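Local atomic coordinates of predicted acetyltransferase (Clostridium acetobutylicum, PDB entry 3MGD), a protein that binds acetyl-CoA and probably transfers its acetyl group to an acceptor, as a member of the GNAT family of N-acetyltransferases. Residues 20-25 with 87-92; 66-71 with 107-112; 4-9 with 52-57. One frame throughout, in Å; residues are numbered along the deposited sequence.

Contact 1 of 3, residues 20-25 with 87-92; sequences KRQLID and ITNMYT. With ACO (acetyl coenzyme *a), chain C.
The aromatic ring of Tyr-91 reaches from the strand to helix 20-25 and is met there by three side chains. Chi1 of -178° sends its CG away from the backbone N, bringing Tyr-91 CD1 to 3.7 Å from Gln-22 CB. Asp-25 comes to the ring at its edge, OD2 lying 3.2 Å from Tyr-91 CE1, with carboxylate and ring planes 51° apart; the hydroxyl OH gives this same OD2 a weak hydrogen bond. The main partner of Asp-25 is Arg-97, by a salt bridge. Arg-21, in the one of its two conformers considered here, crosses the phenol at about a right angle with a guanidinium face over Tyr-91 CE2 and NH2 salt-bridged to Glu-93, an arrangement that is therefore tentative.

Strand 87-92 is the acetyl-CoA-binding strand of the GNAT fold, and its backbone pairs with the pantetheine arm much as a neighbouring strand would: Met-90 O accepts from ACO N4P at 2.6 Å, and Thr-92 N donates to ACO O9P at 2.9 Å. Met-90 N adds a weak bond to the acetyl oxygen.

Gln-22, extended beyond CG, runs alongside this arm. Gln-22 CG lies 3.7 Å from ACO C6P, and Gln-22 OE1 approaches Asn-89 CA at 3.3 Å. Its NE2 bonds to Glu-26 and to a water that also reaches Thr-88 OG1, while a second water lies 2.7 Å from Gln-22 OE1.

Contact 2 of 3, residues 66-71 with 107-112; sequences AAIAFI and DRLVNE
Leu-109 of the helix lies over strand 66-71, its CA nearest that of Ile-68. The pair belongs to the alpha/beta layering of the GNAT fold, in which helix 101-115, whose N-terminal end binds the cofactor, packs on a face of the central sheet. Here the two segments run in nearly the same direction, their axes 21° apart with a closest approach of 8.5 Å.

From CB, the Leu-109 side chain heads toward the strand. Chi1 of -63° places CG opposite the carbonyl carbon, and from there both methyls come to lie over the backbone of Ala-66 and Ala-67. Leu-109 CD1 is 3.4 Å from Ala-67 O and also meets the side chain of Ala-66, 3.9 Å from Ala-66 CB; beyond the two segments, it touches Ile-87 of the adjacent strand. Leu-109 CD2 continues to Ile-68, 3.7 Å from Ile-68 CG2. The two side chains lie antiparallel, the leucine pointing at the strand and the isoleucine at the helix. Ile-68 CG1 is anti to the backbone N (chi1 -175°), and its CD1 ends 3.6 Å from Leu-109 O.

Three residues further on, Glu-112 contributes its aliphatic root, Glu-112 CB resting 3.9 Å from Ile-68 CG2. The bend at chi2 is followed by a carboxylate held by two partners outside the segments: OE1 forms a salt bridge with Arg-116, and OE2 accepts a hydrogen bond from Trp-54 NE1. At its root the acid sets a methylene against the buried apolar layer, where the Phe-70 ring is met at its edge, Phe-70 CZ lying 4.2 Å from Glu-112 CB.

Contact 3 of 3, residues 4-9 with 52-57; sequences YRKADM and VEWIAE
Glu-53 O accepts the backbone N-H of Ala-7 at 2.8 Å, nearly in line with the carbonyl bond and with an N-H...O angle of 171°. A water bridges Ala-7 O and Glu-53 N on the same pair of residues. Further along, Arg-5 and Ile-55 exchange two backbone hydrogen bonds, the shorter from Ile-55 N to Arg-5 O at 2.8 Å.

This Arg-5/Ile-55 pair joins strand 3-6 antiparallel to strand 51-58 at the outer side of the central GNAT sheet, and the Ala-7 bond continues the pairing just past the end of strand 3-6. On the face bearing Arg-5 and Ile-55, the arginine CG lies between the backbone N and the carbonyl carbon (chi1 64°), and the extended chain then carries the guanidinium to Glu-57. Arg-5 NE and NH2 bond Glu-57 OE1 (3.1 Å) and OE2 (3.0 Å); both carboxylate oxygens lie close to the guanidinium plane, yet are themselves met from above the carboxylate plane. Ile-55 CD1 sits over one guanidinium face, and Asp-11 takes NH1 in a further salt bridge.

On the other face, Lys-6 runs along the indole of Trp-54, Lys-6 CG making a CH-pi contact 3.6 Å from the centroid of the six-membered ring. Tyr-4 CE2 touches Ala-56 CB at 3.6 Å.

Overall arrangement
From the N terminus, strand 3-6 leads into helix 12-25, and contact 3 closes the first long loop when strand 51-58 returns beside residues 4-9. That loop includes helices 12-25 and 35-47. Contact 1 opens within it, at residues 20-25, and closes at 87-92, so contacts 1 and 3 cross. Contact 2 starts at 66-71, after contact 3 has closed, and ends on helix 101-115; it also crosses contact 1. Strands 51-58, 61-72 and 83-92 are successive neighbours in one sheet, linking all three contacts. Asn-89 ND2 to Glu-53 OE2, at 2.9 Å, joins contacts 1 and 3 through side chains.

Contact 1 of 3, residues 20-25 with 87-92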
loop_
_atom_site.group_PDB
_atom_site.type_symbol
_atom_site.label_atom_id
_atom_site.label_comp_id
_atom_site.label_asym_id
_atom_site.label_seq_id
_atom_site.Cartn_x
_atom_site.Cartn_y
_atom_site.Cartn_z
ATOM N N LYS A 20 19.611 -4.815 0.386
ATOM C CA LYS A 20 19.960 -5.963 -0.454
ATOM C C LYS A 20 20.309 -7.186 0.394
ATOM O O LYS A 20 19.884 -8.309 0.103
ATOM C CB LYS A 20 21.118 -5.626 -1.404
ATOM C CG LYS A 20 20.785 -4.596 -2.477
ATOM C CD LYS A 20 21.900 -4.448 -3.520
ATOM C CE LYS A 20 23.152 -3.862 -2.930
ATOM N NZ LYS A 20 24.174 -3.498 -3.986
ATOM N N ARG A 21 21.084 -6.954 1.444
ATOM C CA ARG A 21 21.506 -8.018 2.339
ATOM C C ARG A 21 20.294 -8.706 2.964
ATOM O O ARG A 21 20.240 -9.930 3.062
ATOM C CB ARG A 21 22.386 -7.419 3.421
ATOM C CG ARG A 21 23.182 -8.422 4.205
ATOM C CD ARG A 21 24.311 -7.697 4.883
ATOM N NE ARG A 21 24.492 -8.158 6.247
ATOM C CZ ARG A 21 24.854 -7.367 7.247
ATOM N NH1 ARG A 21 25.067 -6.069 7.040
ATOM N NH2 ARG A 21 24.981 -7.877 8.452
ATOM N N GLN A 22 19.322 -7.892 3.374
ATOM C CA GLN A 22 18.076 -8.368 3.964
ATOM C C GLN A 22 17.286 -9.235 2.995
ATOM O O GLN A 22 16.850 -10.324 3.338
ATOM C CB GLN A 22 17.242 -7.159 4.368
ATOM C CG GLN A 22 15.857 -7.500 4.887
ATOM C CD GLN A 22 14.951 -6.307 4.768
ATOM O OE1 GLN A 22 15.404 -5.163 4.908
ATOM N NE2 GLN A 22 13.655 -6.554 4.528
ATOM N N LEU A 23 17.119 -8.757 1.770
ATOM C CA LEU A 23 16.325 -9.476 0.788
ATOM C C LEU A 23 16.984 -10.803 0.442
ATOM O O LEU A 23 16.319 -11.815 0.261
ATOM C CB LEU A 23 16.172 -8.635 -0.475
ATOM C CG LEU A 23 15.384 -7.328 -0.333
ATOM C CD1 LEU A 23 15.481 -6.539 -1.617
ATOM C CD2 LEU A 23 13.902 -7.589 0.041
ATOM N N ILE A 24 18.307 -10.797 0.338
ATOM C CA ILE A 24 19.005 -12.024 0.012
ATOM C C ILE A 24 18.874 -13.023 1.157
ATOM O O ILE A 24 18.660 -14.200 0.923
ATOM C CB ILE A 24 20.470 -11.734 -0.345
ATOM C CG1 ILE A 24 20.515 -11.022 -1.701
ATOM C CG2 ILE A 24 21.286 -13.020 -0.397
ATOM C CD1 ILE A 24 21.867 -10.355 -1.996
ATOM N N ASP A 25 18.998 -12.537 2.387
ATOM C CA ASP A 25 18.726 -13.331 3.593
ATOM C C ASP A 25 17.314 -13.949 3.550
ATOM O O ASP A 25 17.103 -15.075 4.016
ATOM C CB ASP A 25 18.868 -12.422 4.827
ATOM C CG ASP A 25 19.480 -13.130 6.026
ATOM O OD1 ASP A 25 19.308 -14.364 6.148
ATOM O OD2 ASP A 25 20.127 -12.446 6.854
ATOM N N ILE A 87 5.320 -0.797 7.209
ATOM C CA ILE A 87 6.586 -1.167 7.832
ATOM C C ILE A 87 7.420 -2.040 6.904
ATOM O O ILE A 87 6.895 -2.919 6.216
ATOM C CB ILE A 87 6.343 -1.820 9.217
ATOM C CG1 ILE A 87 5.864 -0.716 10.191
ATOM C CG2 ILE A 87 7.582 -2.584 9.694
ATOM C CD1 ILE A 87 5.731 -1.148 11.631
ATOM N N THR A 88 8.726 -1.782 6.879
ATOM C CA THR A 88 9.584 -2.380 5.867
ATOM C C THR A 88 11.042 -2.267 6.290
ATOM O O THR A 88 11.344 -1.665 7.322
ATOM C CB THR A 88 9.343 -1.657 4.498
ATOM O OG1 THR A 88 9.951 -2.394 3.434
ATOM C CG2 THR A 88 9.871 -0.211 4.517
ATOM N N ASN A 89 11.942 -2.845 5.487
ATOM C CA ASN A 89 13.366 -2.705 5.707
ATOM C C ASN A 89 13.784 -3.118 7.104
ATOM O O ASN A 89 14.648 -2.490 7.701
ATOM C CB ASN A 89 13.829 -1.269 5.432
ATOM C CG ASN A 89 13.670 -0.876 3.982
ATOM O OD1 ASN A 89 13.338 -1.704 3.140
ATOM N ND2 ASN A 89 13.878 0.405 3.686
HETATM N N MSE A 90 13.159 -4.156 7.644
HETATM C CA MSE A 90 13.589 -4.635 8.941
HETATM C C MSE A 90 14.640 -5.732 8.808
HETATM O O MSE A 90 14.467 -6.723 8.101
HETATM C CB MSE A 90 12.405 -5.083 9.787
HETATM C CG MSE A 90 11.474 -3.892 10.105
HETATM SE SE MSE A 90 10.180 -4.382 11.438
HETATM C CE MSE A 90 11.385 -4.668 12.950
ATOM N N TYR A 91 15.740 -5.536 9.511
ATOM C CA TYR A 91 16.849 -6.477 9.450
ATOM C C TYR A 91 17.584 -6.386 10.771
ATOM O O TYR A 91 17.816 -5.294 11.288
ATOM C CB TYR A 91 17.784 -6.152 8.277
ATOM C CG TYR A 91 18.925 -7.151 8.171
ATOM C CD1 TYR A 91 18.750 -8.365 7.525
ATOM C CD2 TYR A 91 20.155 -6.886 8.744
ATOM C CE1 TYR A 91 19.799 -9.302 7.441
ATOM C CE2 TYR A 91 21.197 -7.807 8.675
ATOM C CZ TYR A 91 21.018 -9.008 8.023
ATOM O OH TYR A 91 22.077 -9.911 7.967
ATOM N N THR A 92 17.879 -7.541 11.353
ATOM C CA THR A 92 18.761 -7.601 12.501
ATOM C C THR A 92 19.924 -8.550 12.160
ATOM O O THR A 92 19.701 -9.642 11.625
ATOM C CB THR A 92 18.045 -8.142 13.762
ATOM O OG1 THR A 92 16.992 -7.254 14.150
ATOM C CG2 THR A 92 19.064 -8.278 14.927
HETATM N N1A ACO C . 11.697 -12.736 25.940
HETATM C C2A ACO C . 11.567 -13.975 25.306
HETATM N N3A ACO C . 11.794 -14.090 23.914
HETATM C C4A ACO C . 12.160 -12.908 23.150
HETATM C C5A ACO C . 12.295 -11.638 23.798
HETATM C C6A ACO C . 12.070 -11.528 25.164
HETATM N N6A ACO C . 12.207 -10.241 25.815
HETATM N N7A ACO C . 12.665 -10.660 22.811
HETATM C C8A ACO C . 12.758 -11.310 21.589
HETATM N N9A ACO C . 12.422 -12.710 21.785
HETATM C C1B ACO C . 12.529 -13.722 20.747
HETATM C C2B ACO C . 11.103 -13.771 20.174
HETATM O O2B ACO C . 10.002 -14.071 20.968
HETATM C C3B ACO C . 11.320 -14.513 18.875
HETATM O O3B ACO C . 11.296 -15.923 18.887
HETATM P P3B ACO C . 9.982 -16.774 18.590
HETATM O O7A ACO C . 10.191 -18.198 19.211
HETATM O O8A ACO C . 9.772 -16.898 17.065
HETATM O O9A ACO C . 8.769 -16.115 19.212
HETATM C C4B ACO C . 12.645 -13.834 18.384
HETATM O O4B ACO C . 13.424 -13.665 19.625
HETATM C C5B ACO C . 12.692 -12.687 17.394
HETATM O O5B ACO C . 12.258 -11.481 17.971
HETATM P P1A ACO C . 13.175 -10.195 17.941
HETATM O O1A ACO C . 14.474 -10.386 18.740
HETATM O O2A ACO C . 12.337 -9.024 18.445
HETATM O O3A ACO C . 13.500 -9.975 16.413
HETATM P P2A ACO C . 14.969 -9.944 15.797
HETATM O O4A ACO C . 15.696 -11.327 15.892
HETATM O O5A ACO C . 15.772 -8.807 16.367
HETATM O O6A ACO C . 14.785 -9.559 14.280
HETATM C CBP ACO C . 14.052 -10.090 12.026
HETATM C CCP ACO C . 13.793 -10.192 13.522
HETATM C CDP ACO C . 12.842 -10.577 11.246
HETATM C CEP ACO C . 14.361 -8.663 11.718
HETATM C CAP ACO C . 15.275 -11.004 11.679
HETATM O OAP ACO C . 15.017 -12.345 11.930
HETATM C C9P ACO C . 15.886 -10.761 10.321
HETATM O O9P ACO C . 16.630 -9.807 10.089
HETATM N N8P ACO C . 15.568 -11.728 9.291
HETATM C C7P ACO C . 16.051 -11.544 7.924
HETATM C C6P ACO C . 15.450 -10.351 7.276
HETATM C C5P ACO C . 13.948 -10.331 7.451
HETATM O O5P ACO C . 13.282 -11.351 7.269
HETATM N N4P ACO C . 13.353 -9.112 7.881
HETATM C C3P ACO C . 11.925 -8.909 7.843
HETATM C C2P ACO C . 11.325 -8.589 6.498
HETATM S S1P ACO C . 9.593 -8.198 6.546
HETATM C C ACO C . 9.332 -6.588 6.951
HETATM O O ACO C . 10.286 -5.850 7.147
HETATM C CH3 ACO C . 7.954 -6.114 7.202
HETATM O O HOH W 1 17.007 -3.124 5.464
HETATM O O HOH W 2 11.206 -5.280 3.160
#

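Contact 2 of 3, residues 66-71 with 107-112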
loop_
_atom_site.group_PDB
_atom_site.type_symbol
_atom_site.label_atom_id
_atom_site.label_comp_id
_atom_site.label_asym_id
_atom_site.label_seq_id
_atom_site.Cartn_x
_atom_site.Cartn_y
_atom_site.Cartn_z
ATOM N N ALA A 66 15.077 -0.688 10.636
ATOM C CA ALA A 66 13.621 -0.864 10.623
ATOM C C ALA A 66 13.030 0.421 10.075
ATOM O O ALA A 66 13.399 1.505 10.526
ATOM C CB ALA A 66 13.109 -1.106 12.026
ATOM N N ALA A 67 12.140 0.326 9.095
ATOM C CA ALA A 67 11.577 1.562 8.517
ATOM C C ALA A 67 10.061 1.574 8.495
ATOM O O ALA A 67 9.406 0.528 8.567
ATOM C CB ALA A 67 12.118 1.816 7.111
ATOM N N ILE A 68 9.506 2.776 8.383
ATOM C CA ILE A 68 8.075 2.918 8.186
ATOM C C ILE A 68 7.904 3.940 7.081
ATOM O O ILE A 68 8.567 4.984 7.092
ATOM C CB ILE A 68 7.334 3.322 9.494
ATOM C CG1 ILE A 68 5.816 3.333 9.285
ATOM C CG2 ILE A 68 7.862 4.660 10.060
ATOM C CD1 ILE A 68 5.023 3.287 10.578
ATOM N N ALA A 69 7.073 3.592 6.101
ATOM C CA ALA A 69 6.708 4.483 4.995
ATOM C C ALA A 69 5.266 4.920 5.178
ATOM O O ALA A 69 4.419 4.128 5.596
ATOM C CB ALA A 69 6.849 3.754 3.659
ATOM N N PHE A 70 4.976 6.180 4.863
ATOM C CA PHE A 70 3.619 6.690 5.022
ATOM C C PHE A 70 2.939 6.737 3.673
ATOM O O PHE A 70 3.399 7.415 2.758
ATOM C CB PHE A 70 3.639 8.052 5.705
ATOM C CG PHE A 70 4.450 8.054 6.948
ATOM C CD1 PHE A 70 4.025 7.349 8.058
ATOM C CD2 PHE A 70 5.669 8.703 6.993
ATOM C CE1 PHE A 70 4.799 7.322 9.211
ATOM C CE2 PHE A 70 6.439 8.677 8.129
ATOM C CZ PHE A 70 6.002 7.988 9.237
ATOM N N ILE A 71 1.858 5.972 3.552
ATOM C CA ILE A 71 1.218 5.753 2.276
ATOM C C ILE A 71 -0.243 6.189 2.365
ATOM O O ILE A 71 -0.864 6.059 3.423
ATOM C CB ILE A 71 1.291 4.264 1.891
ATOM C CG1 ILE A 71 2.749 3.801 1.812
ATOM C CG2 ILE A 71 0.576 4.018 0.572
ATOM C CD1 ILE A 71 3.535 4.466 0.745
ATOM N N ASP A 107 8.245 -0.770 18.285
ATOM C CA ASP A 107 7.747 0.274 19.192
ATOM C C ASP A 107 8.093 1.659 18.656
ATOM O O ASP A 107 7.259 2.571 18.691
ATOM C CB ASP A 107 8.303 0.137 20.617
ATOM C CG ASP A 107 7.799 -1.107 21.342
ATOM O OD1 ASP A 107 6.692 -1.597 21.036
ATOM O OD2 ASP A 107 8.513 -1.584 22.248
ATOM N N ARG A 108 9.327 1.829 18.175
ATOM C CA ARG A 108 9.749 3.125 17.655
ATOM C C ARG A 108 8.972 3.497 16.397
ATOM O O ARG A 108 8.652 4.665 16.188
ATOM C CB ARG A 108 11.251 3.150 17.354
ATOM C CG ARG A 108 12.129 2.941 18.569
ATOM C CD ARG A 108 13.596 3.098 18.189
ATOM N NE ARG A 108 14.495 2.910 19.332
ATOM C CZ ARG A 108 14.864 3.879 20.172
ATOM N NH1 ARG A 108 14.418 5.127 20.019
ATOM N NH2 ARG A 108 15.685 3.603 21.175
ATOM N N LEU A 109 8.669 2.507 15.558
ATOM C CA LEU A 109 7.930 2.781 14.325
ATOM C C LEU A 109 6.480 3.148 14.608
ATOM O O LEU A 109 5.928 4.037 13.977
ATOM C CB LEU A 109 8.014 1.603 13.355
ATOM C CG LEU A 109 9.435 1.290 12.862
ATOM C CD1 LEU A 109 9.413 0.052 11.980
ATOM C CD2 LEU A 109 10.051 2.462 12.125
ATOM N N VAL A 110 5.870 2.457 15.562
ATOM C CA VAL A 110 4.530 2.799 15.998
ATOM C C VAL A 110 4.506 4.244 16.481
ATOM O O VAL A 110 3.558 4.987 16.219
ATOM C CB VAL A 110 4.052 1.836 17.108
ATOM C CG1 VAL A 110 2.913 2.446 17.914
ATOM C CG2 VAL A 110 3.650 0.495 16.484
ATOM N N ASN A 111 5.558 4.658 17.172
ATOM C CA ASN A 111 5.618 6.048 17.616
ATOM C C ASN A 111 5.682 7.047 16.453
ATOM O O ASN A 111 5.052 8.107 16.509
ATOM C CB ASN A 111 6.768 6.263 18.601
ATOM C CG ASN A 111 6.919 7.715 18.999
ATOM O OD1 ASN A 111 6.054 8.277 19.668
ATOM N ND2 ASN A 111 8.019 8.336 18.577
ATOM N N GLU A 112 6.430 6.717 15.395
ATOM C CA GLU A 112 6.478 7.588 14.212
ATOM C C GLU A 112 5.076 7.772 13.646
ATOM O O GLU A 112 4.702 8.859 13.197
ATOM C CB GLU A 112 7.398 7.022 13.126
ATOM C CG GLU A 112 8.861 6.894 13.541
ATOM C CD GLU A 112 9.528 8.223 13.837
ATOM O OE1 GLU A 112 9.104 9.257 13.275
ATOM O OE2 GLU A 112 10.491 8.229 14.642
#

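Contact 3 of 3, residues 4-9 with 52-57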
loop_
_atom_site.group_PDB
_atom_site.type_symbol
_atom_site.label_atom_id
_atom_site.label_comp_id
_atom_site.label_asym_id
_atom_site.label_seq_id
_atom_site.Cartn_x
_atom_site.Cartn_y
_atom_site.Cartn_z
ATOM N N TYR A 4 20.694 4.123 19.041
ATOM C CA TYR A 4 19.625 4.206 18.044
ATOM C C TYR A 4 19.507 5.620 17.490
ATOM O O TYR A 4 19.512 6.595 18.252
ATOM C CB TYR A 4 18.297 3.800 18.668
ATOM C CG TYR A 4 18.219 2.335 19.037
ATOM C CD1 TYR A 4 18.783 1.855 20.217
ATOM C CD2 TYR A 4 17.583 1.429 18.196
ATOM C CE1 TYR A 4 18.709 0.503 20.550
ATOM C CE2 TYR A 4 17.494 0.088 18.521
ATOM C CZ TYR A 4 18.059 -0.373 19.689
ATOM O OH TYR A 4 17.955 -1.717 19.987
ATOM N N ARG A 5 19.393 5.729 16.170
ATOM C CA ARG A 5 19.182 7.029 15.521
ATOM C C ARG A 5 18.390 6.859 14.231
ATOM O O ARG A 5 18.317 5.756 13.679
ATOM C CB ARG A 5 20.516 7.713 15.219
ATOM C CG ARG A 5 21.388 6.979 14.222
ATOM C CD ARG A 5 22.711 7.700 13.990
ATOM N NE ARG A 5 23.541 6.993 13.025
ATOM C CZ ARG A 5 23.551 7.249 11.722
ATOM N NH1 ARG A 5 22.776 8.200 11.227
ATOM N NH2 ARG A 5 24.326 6.549 10.913
ATOM N N LYS A 6 17.798 7.954 13.753
ATOM C CA LYS A 6 17.101 7.948 12.470
ATOM C C LYS A 6 18.103 8.230 11.359
ATOM O O LYS A 6 18.985 9.079 11.510
ATOM C CB LYS A 6 15.954 8.976 12.471
ATOM C CG LYS A 6 14.733 8.527 13.262
ATOM C CD LYS A 6 13.782 9.671 13.609
ATOM C CE LYS A 6 14.455 10.655 14.569
ATOM N NZ LYS A 6 13.483 11.605 15.175
ATOM N N ALA A 7 18.003 7.482 10.268
ATOM C CA ALA A 7 18.918 7.633 9.139
ATOM C C ALA A 7 18.789 9.000 8.458
ATOM O O ALA A 7 17.685 9.529 8.341
ATOM C CB ALA A 7 18.678 6.519 8.123
ATOM N N ASP A 8 19.924 9.542 8.003
ATOM C CA ASP A 8 19.991 10.806 7.263
ATOM C C ASP A 8 20.382 10.524 5.819
ATOM O O ASP A 8 20.745 9.400 5.479
ATOM C CB ASP A 8 21.089 11.725 7.829
ATOM C CG ASP A 8 20.969 11.953 9.319
ATOM O OD1 ASP A 8 19.877 12.345 9.780
ATOM O OD2 ASP A 8 21.982 11.758 10.026
HETATM N N MSE A 9 20.364 11.565 4.987
HETATM C CA MSE A 9 20.778 11.432 3.595
HETATM C C MSE A 9 22.143 10.767 3.489
HETATM O O MSE A 9 22.367 9.946 2.605
HETATM C CB MSE A 9 20.810 12.793 2.893
HETATM C CG MSE A 9 19.490 13.558 2.942
HETATM SE SE MSE A 9 17.954 12.678 2.066
HETATM C CE MSE A 9 18.497 12.869 0.199
ATOM N N VAL A 52 10.758 6.894 7.256
ATOM C CA VAL A 52 11.635 7.041 8.419
ATOM C C VAL A 52 12.304 5.694 8.682
ATOM O O VAL A 52 11.630 4.692 8.879
ATOM C CB VAL A 52 10.859 7.471 9.689
ATOM C CG1 VAL A 52 11.768 7.450 10.921
ATOM C CG2 VAL A 52 10.234 8.867 9.500
ATOM N N GLU A 53 13.629 5.668 8.672
ATOM C CA GLU A 53 14.338 4.408 8.878
ATOM C C GLU A 53 15.231 4.534 10.093
ATOM O O GLU A 53 16.165 5.333 10.110
ATOM C CB GLU A 53 15.126 3.988 7.629
ATOM C CG GLU A 53 16.001 2.724 7.831
ATOM C CD GLU A 53 16.100 1.840 6.586
ATOM O OE1 GLU A 53 16.988 0.954 6.562
ATOM O OE2 GLU A 53 15.308 2.025 5.631
ATOM N N TRP A 54 14.904 3.766 11.127
ATOM C CA TRP A 54 15.678 3.765 12.350
ATOM C C TRP A 54 16.831 2.779 12.202
ATOM O O TRP A 54 16.702 1.738 11.542
ATOM C CB TRP A 54 14.804 3.370 13.541
ATOM C CG TRP A 54 14.041 4.513 14.141
ATOM C CD1 TRP A 54 12.780 4.936 13.810
ATOM C CD2 TRP A 54 14.497 5.376 15.186
ATOM N NE1 TRP A 54 12.426 6.017 14.598
ATOM C CE2 TRP A 54 13.466 6.298 15.453
ATOM C CE3 TRP A 54 15.680 5.448 15.935
ATOM C CZ2 TRP A 54 13.591 7.295 16.419
ATOM C CZ3 TRP A 54 15.801 6.434 16.895
ATOM C CH2 TRP A 54 14.765 7.347 17.129
ATOM N N ILE A 55 17.967 3.115 12.800
ATOM C CA ILE A 55 19.099 2.194 12.804
ATOM C C ILE A 55 19.637 1.986 14.217
ATOM O O ILE A 55 19.591 2.882 15.052
ATOM C CB ILE A 55 20.248 2.667 11.867
ATOM C CG1 ILE A 55 21.005 3.838 12.471
ATOM C CG2 ILE A 55 19.729 3.046 10.488
ATOM C CD1 ILE A 55 22.118 4.333 11.581
ATOM N N ALA A 56 20.120 0.781 14.479
ATOM C CA ALA A 56 20.770 0.465 15.743
ATOM C C ALA A 56 22.224 0.252 15.389
ATOM O O ALA A 56 22.529 -0.517 14.471
ATOM C CB ALA A 56 20.187 -0.794 16.342
ATOM N N GLU A 57 23.111 0.960 16.079
ATOM C CA GLU A 57 24.537 0.925 15.772
ATOM C C GLU A 57 25.340 0.531 17.000
ATOM O O GLU A 57 24.971 0.853 18.132
ATOM C CB GLU A 57 25.033 2.305 15.348
ATOM C CG GLU A 57 24.616 2.778 13.990
ATOM C CD GLU A 57 25.187 4.147 13.694
ATOM O OE1 GLU A 57 25.239 4.977 14.628
ATOM O OE2 GLU A 57 25.591 4.388 12.533
HETATM O O HOH W 3 14.936 8.322 8.760
#